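Local coordinates for sister chromatid cohesion protein (Chaetomium thermophilum, PDB 5T8V) that probably loads cohesin onto chromatin, this chain being the largely helical C-terminal HEAT-repeat part of the loader Scc2, at residues A375-V387 against E425-G437. Residues are numbered along the deposited sequence; the frame is centred on the assembly and turned at random.
Sequences ARNNASYVIKFIV and ELLLRLLMLMMVG
The helical segments 375-387 and 425-437 run in the same general sense and cross at -56°, their axes 9.2 Å apart at closest approach, with A379 and L427 bringing the backbones nearest (CA to CA 5.5 Å). The interface is apolar and interlocks knobs-into-holes from both sides. I383 enters the hole lined by L427, L430, L431 and M434: its CD1 lies 3.5 Å from L427 O and also meets CD1 of L431, and with CG1 beside the backbone N (chi1 -61°), CG2 is turned onto L431 CA at 3.8 Å. Shortening I383 to an alanine would probably open a gap over the L427 carbonyl and leave L431 and M434 without their shared partner. In return L430 fits among R376, A379, S380 and I383, its CD1 against A379 CB (3.5 Å). The small A379 also admits L426, whose CG lies 3.7 Å from A379 CB, and L427, whose CD2 reaches across to V382. Further along, V387 lies alongside M434, the two side chains pointing opposite ways, and meets M435 tip to tip, V387 CG2 to M435 CE 3.6 Å. Within this largely helical HEAT-repeat array, helix 305-315 packs against V382, L426 and L427, and helix 402-414 touches I386, L427 and L431, burying one flank of the crossing.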
# COMPACT_ATOMS: atom_id res chain seq x y z
N ALA A 375 -36.13 15.06 -6.40
CA ALA A 375 -34.88 14.74 -7.08
C ALA A 375 -34.11 13.67 -6.32
O ALA A 375 -33.67 12.67 -6.90
CB ALA A 375 -34.04 16.00 -7.25
N ARG A 376 -33.94 13.86 -5.01
CA ARG A 376 -33.26 12.86 -4.20
C ARG A 376 -34.01 11.53 -4.20
O ARG A 376 -33.38 10.47 -4.16
CB ARG A 376 -33.08 13.37 -2.78
CG ARG A 376 -32.32 12.41 -1.87
CD ARG A 376 -32.01 13.04 -0.53
NE ARG A 376 -33.16 13.72 0.05
CZ ARG A 376 -34.23 13.11 0.53
NH1 ARG A 376 -35.23 13.82 1.04
NH2 ARG A 376 -34.32 11.78 0.51
N ASN A 377 -35.34 11.57 -4.25
CA ASN A 377 -36.11 10.32 -4.28
C ASN A 377 -35.84 9.53 -5.55
O ASN A 377 -35.64 8.31 -5.51
CB ASN A 377 -37.61 10.62 -4.15
CG ASN A 377 -38.01 10.98 -2.74
OD1 ASN A 377 -37.29 10.72 -1.78
ND2 ASN A 377 -39.19 11.58 -2.60
N ASN A 378 -35.82 10.21 -6.70
CA ASN A 378 -35.54 9.53 -7.96
C ASN A 378 -34.11 8.99 -7.97
O ASN A 378 -33.87 7.80 -8.26
CB ASN A 378 -35.77 10.49 -9.13
CG ASN A 378 -37.18 11.06 -9.15
OD1 ASN A 378 -38.13 10.40 -8.74
ND2 ASN A 378 -37.31 12.29 -9.63
N ALA A 379 -33.14 9.86 -7.65
CA ALA A 379 -31.76 9.42 -7.58
C ALA A 379 -31.62 8.19 -6.69
O ALA A 379 -30.89 7.25 -7.02
CB ALA A 379 -30.88 10.56 -7.08
N SER A 380 -32.34 8.17 -5.57
CA SER A 380 -32.26 7.04 -4.66
C SER A 380 -32.91 5.80 -5.26
O SER A 380 -32.44 4.69 -5.01
CB SER A 380 -32.90 7.38 -3.32
OG SER A 380 -34.30 7.49 -3.43
N TYR A 381 -34.00 5.96 -6.02
CA TYR A 381 -34.52 4.82 -6.79
C TYR A 381 -33.40 4.18 -7.60
O TYR A 381 -33.14 2.97 -7.51
CB TYR A 381 -35.65 5.27 -7.71
CG TYR A 381 -36.91 5.77 -7.03
CD1 TYR A 381 -37.26 5.34 -5.75
CD2 TYR A 381 -37.76 6.66 -7.66
CE1 TYR A 381 -38.41 5.79 -5.13
CE2 TYR A 381 -38.91 7.13 -7.05
CZ TYR A 381 -39.23 6.69 -5.79
OH TYR A 381 -40.38 7.14 -5.17
N VAL A 382 -32.70 5.00 -8.39
CA VAL A 382 -31.63 4.48 -9.24
C VAL A 382 -30.58 3.76 -8.39
O VAL A 382 -30.30 2.57 -8.59
CB VAL A 382 -30.99 5.61 -10.06
CG1 VAL A 382 -29.87 5.07 -10.94
CG2 VAL A 382 -32.04 6.32 -10.91
N ILE A 383 -29.99 4.48 -7.43
CA ILE A 383 -28.85 3.94 -6.69
C ILE A 383 -29.24 2.67 -5.94
O ILE A 383 -28.53 1.66 -5.97
CB ILE A 383 -28.28 5.01 -5.74
CG1 ILE A 383 -27.79 6.22 -6.55
CG2 ILE A 383 -27.15 4.44 -4.89
CD1 ILE A 383 -26.72 5.91 -7.59
N LYS A 384 -30.39 2.71 -5.26
CA LYS A 384 -30.87 1.53 -4.56
C LYS A 384 -30.98 0.34 -5.51
O LYS A 384 -30.54 -0.77 -5.19
CB LYS A 384 -32.22 1.81 -3.91
CG LYS A 384 -32.12 2.47 -2.54
CD LYS A 384 -33.40 3.20 -2.17
CE LYS A 384 -34.60 2.26 -2.04
NZ LYS A 384 -35.88 3.01 -1.91
N PHE A 385 -31.54 0.56 -6.70
CA PHE A 385 -31.68 -0.55 -7.63
C PHE A 385 -30.31 -1.12 -8.02
O PHE A 385 -30.05 -2.32 -7.84
CB PHE A 385 -32.46 -0.11 -8.87
CG PHE A 385 -32.84 -1.25 -9.77
CD1 PHE A 385 -33.88 -2.09 -9.44
CD2 PHE A 385 -32.14 -1.48 -10.94
CE1 PHE A 385 -34.23 -3.14 -10.26
CE2 PHE A 385 -32.49 -2.53 -11.77
CZ PHE A 385 -33.54 -3.36 -11.43
N ILE A 386 -29.43 -0.27 -8.55
CA ILE A 386 -28.21 -0.79 -9.16
C ILE A 386 -27.28 -1.39 -8.11
O ILE A 386 -26.63 -2.41 -8.36
CB ILE A 386 -27.50 0.30 -9.99
CG1 ILE A 386 -27.18 1.54 -9.15
CG2 ILE A 386 -28.35 0.66 -11.21
CD1 ILE A 386 -26.29 2.55 -9.88
N VAL A 387 -27.19 -0.78 -6.92
CA VAL A 387 -26.40 -1.39 -5.86
C VAL A 387 -27.03 -2.69 -5.41
O VAL A 387 -26.36 -3.73 -5.29
CB VAL A 387 -26.23 -0.41 -4.68
CG1 VAL A 387 -25.44 -1.08 -3.54
CG2 VAL A 387 -25.51 0.85 -5.13
N GLU A 425 -23.72 14.79 -9.76
CA GLU A 425 -23.28 14.97 -8.38
C GLU A 425 -24.28 14.39 -7.40
O GLU A 425 -23.89 13.97 -6.31
CB GLU A 425 -23.06 16.46 -8.09
CG GLU A 425 -22.59 16.76 -6.66
CD GLU A 425 -23.73 16.83 -5.66
OE1 GLU A 425 -24.89 17.02 -6.09
OE2 GLU A 425 -23.47 16.69 -4.45
N LEU A 426 -25.56 14.36 -7.75
CA LEU A 426 -26.57 13.82 -6.84
C LEU A 426 -26.52 12.30 -6.80
O LEU A 426 -26.50 11.69 -5.72
CB LEU A 426 -27.96 14.31 -7.26
CG LEU A 426 -29.14 13.80 -6.43
CD1 LEU A 426 -28.94 14.05 -4.95
CD2 LEU A 426 -30.42 14.47 -6.91
N LEU A 427 -26.48 11.66 -7.97
CA LEU A 427 -26.35 10.21 -8.03
C LEU A 427 -25.06 9.76 -7.36
O LEU A 427 -25.05 8.83 -6.54
CB LEU A 427 -26.39 9.75 -9.49
CG LEU A 427 -27.74 9.93 -10.18
CD1 LEU A 427 -27.58 9.91 -11.68
CD2 LEU A 427 -28.70 8.83 -9.74
N LEU A 428 -23.94 10.43 -7.68
CA LEU A 428 -22.67 10.09 -7.06
C LEU A 428 -22.68 10.37 -5.56
O LEU A 428 -22.04 9.65 -4.79
CB LEU A 428 -21.54 10.88 -7.73
CG LEU A 428 -21.18 10.46 -9.16
CD1 LEU A 428 -20.31 11.52 -9.82
CD2 LEU A 428 -20.48 9.11 -9.16
N ARG A 429 -23.40 11.41 -5.14
CA ARG A 429 -23.48 11.72 -3.71
C ARG A 429 -24.18 10.60 -2.95
O ARG A 429 -23.66 10.11 -1.95
CB ARG A 429 -24.22 13.05 -3.51
CG ARG A 429 -24.28 13.51 -2.06
CD ARG A 429 -25.56 14.29 -1.78
NE ARG A 429 -25.71 15.44 -2.66
CZ ARG A 429 -26.80 16.19 -2.73
NH1 ARG A 429 -27.86 15.92 -1.97
NH2 ARG A 429 -26.85 17.22 -3.57
N LEU A 430 -25.36 10.20 -3.42
CA LEU A 430 -26.09 9.14 -2.72
C LEU A 430 -25.32 7.82 -2.79
O LEU A 430 -25.27 7.07 -1.81
CB LEU A 430 -27.49 8.99 -3.32
CG LEU A 430 -28.35 10.25 -3.25
CD1 LEU A 430 -29.69 10.00 -3.89
CD2 LEU A 430 -28.53 10.72 -1.82
N LEU A 431 -24.71 7.53 -3.94
CA LEU A 431 -23.90 6.32 -4.04
C LEU A 431 -22.77 6.35 -3.02
O LEU A 431 -22.51 5.35 -2.34
CB LEU A 431 -23.35 6.19 -5.47
CG LEU A 431 -23.03 4.77 -5.95
CD1 LEU A 431 -22.96 4.74 -7.46
CD2 LEU A 431 -21.74 4.28 -5.36
N MET A 432 -22.10 7.49 -2.89
CA MET A 432 -21.00 7.61 -1.94
C MET A 432 -21.48 7.42 -0.51
O MET A 432 -20.89 6.64 0.25
CB MET A 432 -20.32 8.97 -2.11
CG MET A 432 -19.23 9.26 -1.09
SD MET A 432 -19.87 10.00 0.43
CE MET A 432 -20.35 11.63 -0.16
N LEU A 433 -22.55 8.12 -0.12
CA LEU A 433 -23.10 7.93 1.21
C LEU A 433 -23.41 6.46 1.47
O LEU A 433 -23.15 5.94 2.56
CB LEU A 433 -24.37 8.77 1.38
CG LEU A 433 -24.20 10.28 1.28
CD1 LEU A 433 -25.56 10.97 1.34
CD2 LEU A 433 -23.28 10.81 2.39
N MET A 434 -23.94 5.77 0.46
CA MET A 434 -24.29 4.36 0.64
C MET A 434 -23.05 3.50 0.83
O MET A 434 -23.04 2.59 1.66
CB MET A 434 -25.11 3.88 -0.55
CG MET A 434 -25.64 2.47 -0.40
SD MET A 434 -26.97 2.11 -1.56
CE MET A 434 -28.26 3.18 -0.93
N MET A 435 -21.98 3.77 0.06
CA MET A 435 -20.77 2.96 0.19
C MET A 435 -20.08 3.21 1.52
O MET A 435 -19.65 2.26 2.19
CB MET A 435 -19.83 3.24 -0.97
CG MET A 435 -20.41 2.87 -2.33
SD MET A 435 -20.99 1.17 -2.40
CE MET A 435 -22.29 1.31 -3.62
N VAL A 436 -19.96 4.47 1.93
CA VAL A 436 -19.43 4.77 3.26
C VAL A 436 -20.24 4.02 4.31
O VAL A 436 -19.68 3.39 5.22
CB VAL A 436 -19.44 6.29 3.52
CG1 VAL A 436 -19.03 6.59 4.96
CG2 VAL A 436 -18.50 6.99 2.55
N GLY A 437 -21.56 4.06 4.19
CA GLY A 437 -22.40 3.32 5.12
C GLY A 437 -22.07 1.85 5.15
O GLY A 437 -21.95 1.25 6.23